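Local coordinates for protein OxyR (Porphyromonas gingivalis, PDB 3HO7) that probably binds DNA and activates transcription in response to oxidative conditions, as a LysR-family regulator of which this chain is the regulatory domain, at residues F30-K35 with I207-S212. Numbering follows the deposited sequence.
Sequences FPIWKK and IGLLRS
The hydroxyl OG of Ser212, which faces the CD1 methyl of Ile32 across the contact, donates a hydrogen bond of 2.8 Å to the carbonyl O of Leu209, three residues back in the chain. The donor approaches O from the side and out of the carbonyl plane, with a C=O...OG angle of 116° and a tilt of 31°. With chi1 at 82°, OG lies between the backbone N and the carbonyl carbon, which brings it back to the carbonyl of Leu209; CD1 of Ile32 lies 3.9 Å from OG. No hydrogen bond crosses between 30-35 and 207-212, and the contact is otherwise apolar. Leu209 divides its two methyls between two neighbours: CD2 is directed to the CG2 branch of Ile32, the two side chains lying alongside each other and pointing opposite ways, though the modelled approach of these methyls is too close for its detail to be trusted. Its CD1 meets the indole of Trp33 at its edge, near the ring plane, 4.1 Å from the ring atom CD1. Farther along the indole, CZ2 of Trp33 comes within 4.4 Å of Leu210 CD2. Trp33 also packs on Ile42 and Val44 of strand 40-46, and Leu210 on Leu80 of strand 75-89, so both helices pack on strands of the mixed sheet. Helix 22-36 also adjoins the second subunit, where Lys34 packs on Gln137 of that chain. The axes of 30-35 and 207-211 approach to 10.0 Å, with N-to-C directions 142° apart; such roughly antiparallel helices packed against a central sheet illustrate the α/β architecture of the LysR substrate-binding domain, a periplasmic-binding-protein-like fold.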
loop_
_atom_site.group_PDB
_atom_site.type_symbol
_atom_site.label_atom_id
_atom_site.label_comp_id
_atom_site.label_asym_id
_atom_site.label_seq_id
_atom_site.Cartn_x
_atom_site.Cartn_y
_atom_site.Cartn_z
ATOM N N PHE A 30 15.988 0.208 -8.608
ATOM C CA PHE A 30 16.820 -0.711 -7.834
ATOM C C PHE A 30 17.952 -1.336 -8.651
ATOM O O PHE A 30 19.106 -1.336 -8.220
ATOM C CB PHE A 30 15.956 -1.780 -7.162
ATOM C CG PHE A 30 15.368 -1.340 -5.850
ATOM C CD1 PHE A 30 15.365 0.001 -5.496
ATOM C CD2 PHE A 30 14.806 -2.260 -4.981
ATOM C CE1 PHE A 30 14.825 0.415 -4.291
ATOM C CE2 PHE A 30 14.262 -1.853 -3.775
ATOM C CZ PHE A 30 14.271 -0.516 -3.431
ATOM N N PRO A 31 17.623 -1.873 -9.833
ATOM C CA PRO A 31 18.643 -2.436 -10.714
ATOM C C PRO A 31 19.681 -1.396 -11.126
ATOM O O PRO A 31 20.860 -1.717 -11.261
ATOM C CB PRO A 31 17.837 -2.897 -11.931
ATOM C CG PRO A 31 16.465 -3.140 -11.400
ATOM C CD PRO A 31 16.262 -2.083 -10.354
ATOM N N ILE A 32 19.246 -0.154 -11.314
ATOM C CA ILE A 32 20.155 0.910 -11.731
ATOM C C ILE A 32 21.107 1.319 -10.608
ATOM O O ILE A 32 22.268 1.647 -10.859
ATOM C CB ILE A 32 19.392 2.138 -12.260
ATOM C CG1 ILE A 32 18.565 1.753 -13.489
ATOM C CG2 ILE A 32 20.358 3.263 -12.595
ATOM C CD1 ILE A 32 17.711 2.878 -14.036
ATOM N N TRP A 33 20.617 1.300 -9.371
ATOM C CA TRP A 33 21.459 1.613 -8.221
ATOM C C TRP A 33 22.565 0.581 -8.073
ATOM O O TRP A 33 23.733 0.926 -7.891
ATOM C CB TRP A 33 20.645 1.660 -6.927
ATOM C CG TRP A 33 19.828 2.894 -6.754
ATOM C CD1 TRP A 33 19.932 4.056 -7.459
ATOM C CD2 TRP A 33 18.799 3.106 -5.780
ATOM N NE1 TRP A 33 19.016 4.972 -7.001
ATOM C CE2 TRP A 33 18.309 4.413 -5.968
ATOM C CE3 TRP A 33 18.237 2.312 -4.774
ATOM C CZ2 TRP A 33 17.284 4.947 -5.187
ATOM C CZ3 TRP A 33 17.219 2.844 -4.001
ATOM C CH2 TRP A 33 16.754 4.148 -4.212
ATOM N N LYS A 34 22.184 -0.690 -8.144
ATOM C CA LYS A 34 23.132 -1.781 -7.980
ATOM C C LYS A 34 24.397 -1.534 -8.791
ATOM O O LYS A 34 25.508 -1.641 -8.271
ATOM C CB LYS A 34 22.497 -3.108 -8.396
ATOM C CG LYS A 34 23.380 -4.314 -8.129
ATOM C CD LYS A 34 23.656 -4.464 -6.641
ATOM C CE LYS A 34 22.359 -4.649 -5.863
ATOM N NZ LYS A 34 22.606 -4.876 -4.414
ATOM N N LYS A 35 24.220 -1.198 -10.064
ATOM C CA LYS A 35 25.351 -1.032 -10.974
ATOM C C LYS A 35 26.047 0.327 -10.858
ATOM O O LYS A 35 27.267 0.412 -10.981
ATOM C CB LYS A 35 24.924 -1.300 -12.424
ATOM C CG LYS A 35 23.709 -0.510 -12.880
ATOM C CD LYS A 35 23.387 -0.787 -14.343
ATOM C CE LYS A 35 22.998 -2.242 -14.568
ATOM N NZ LYS A 35 24.153 -3.170 -14.392
ATOM N N ILE A 207 19.913 12.316 -8.775
ATOM C CA ILE A 207 18.965 12.952 -9.684
ATOM C C ILE A 207 19.037 12.316 -11.068
ATOM O O ILE A 207 18.016 11.962 -11.654
ATOM C CB ILE A 207 19.204 14.466 -9.792
ATOM C CG1 ILE A 207 18.955 15.140 -8.439
ATOM C CG2 ILE A 207 18.313 15.071 -10.874
ATOM C CD1 ILE A 207 19.179 16.639 -8.447
ATOM N N GLY A 208 20.251 12.164 -11.586
ATOM C CA GLY A 208 20.442 11.539 -12.887
ATOM C C GLY A 208 19.905 10.124 -12.954
ATOM O O GLY A 208 19.219 9.755 -13.906
ATOM N N LEU A 209 20.210 9.325 -11.935
ATOM C CA LEU A 209 19.803 7.923 -11.923
ATOM C C LEU A 209 18.286 7.765 -11.866
ATOM O O LEU A 209 17.712 6.931 -12.562
ATOM C CB LEU A 209 20.459 7.176 -10.758
ATOM C CG LEU A 209 21.931 6.811 -10.959
ATOM C CD1 LEU A 209 22.530 6.244 -9.681
ATOM C CD2 LEU A 209 22.089 5.830 -12.113
ATOM N N LEU A 210 17.639 8.569 -11.035
ATOM C CA LEU A 210 16.190 8.501 -10.922
ATOM C C LEU A 210 15.520 8.931 -12.224
ATOM O O LEU A 210 14.597 8.273 -12.704
ATOM C CB LEU A 210 15.705 9.350 -9.746
ATOM C CG LEU A 210 16.057 8.803 -8.361
ATOM C CD1 LEU A 210 15.813 9.856 -7.289
ATOM C CD2 LEU A 210 15.259 7.542 -8.064
ATOM N N ARG A 211 15.998 10.028 -12.803
ATOM C CA ARG A 211 15.444 10.511 -14.065
ATOM C C ARG A 211 15.648 9.493 -15.183
ATOM O O ARG A 211 14.793 9.336 -16.053
ATOM C CB ARG A 211 16.052 11.859 -14.450
ATOM C CG ARG A 211 15.787 12.971 -13.451
ATOM C CD ARG A 211 16.296 14.301 -13.970
ATOM N NE ARG A 211 15.631 14.683 -15.213
ATOM C CZ ARG A 211 16.055 15.647 -16.022
ATOM N NH1 ARG A 211 17.152 16.332 -15.723
ATOM N NH2 ARG A 211 15.386 15.923 -17.132
ATOM N N SER A 212 16.781 8.796 -15.154
ATOM C CA SER A 212 17.078 7.786 -16.164
ATOM C C SER A 212 16.239 6.530 -15.951
ATOM O O SER A 212 16.271 5.606 -16.765
ATOM C CB SER A 212 18.564 7.423 -16.145
ATOM O OG SER A 212 18.840 6.467 -15.133
#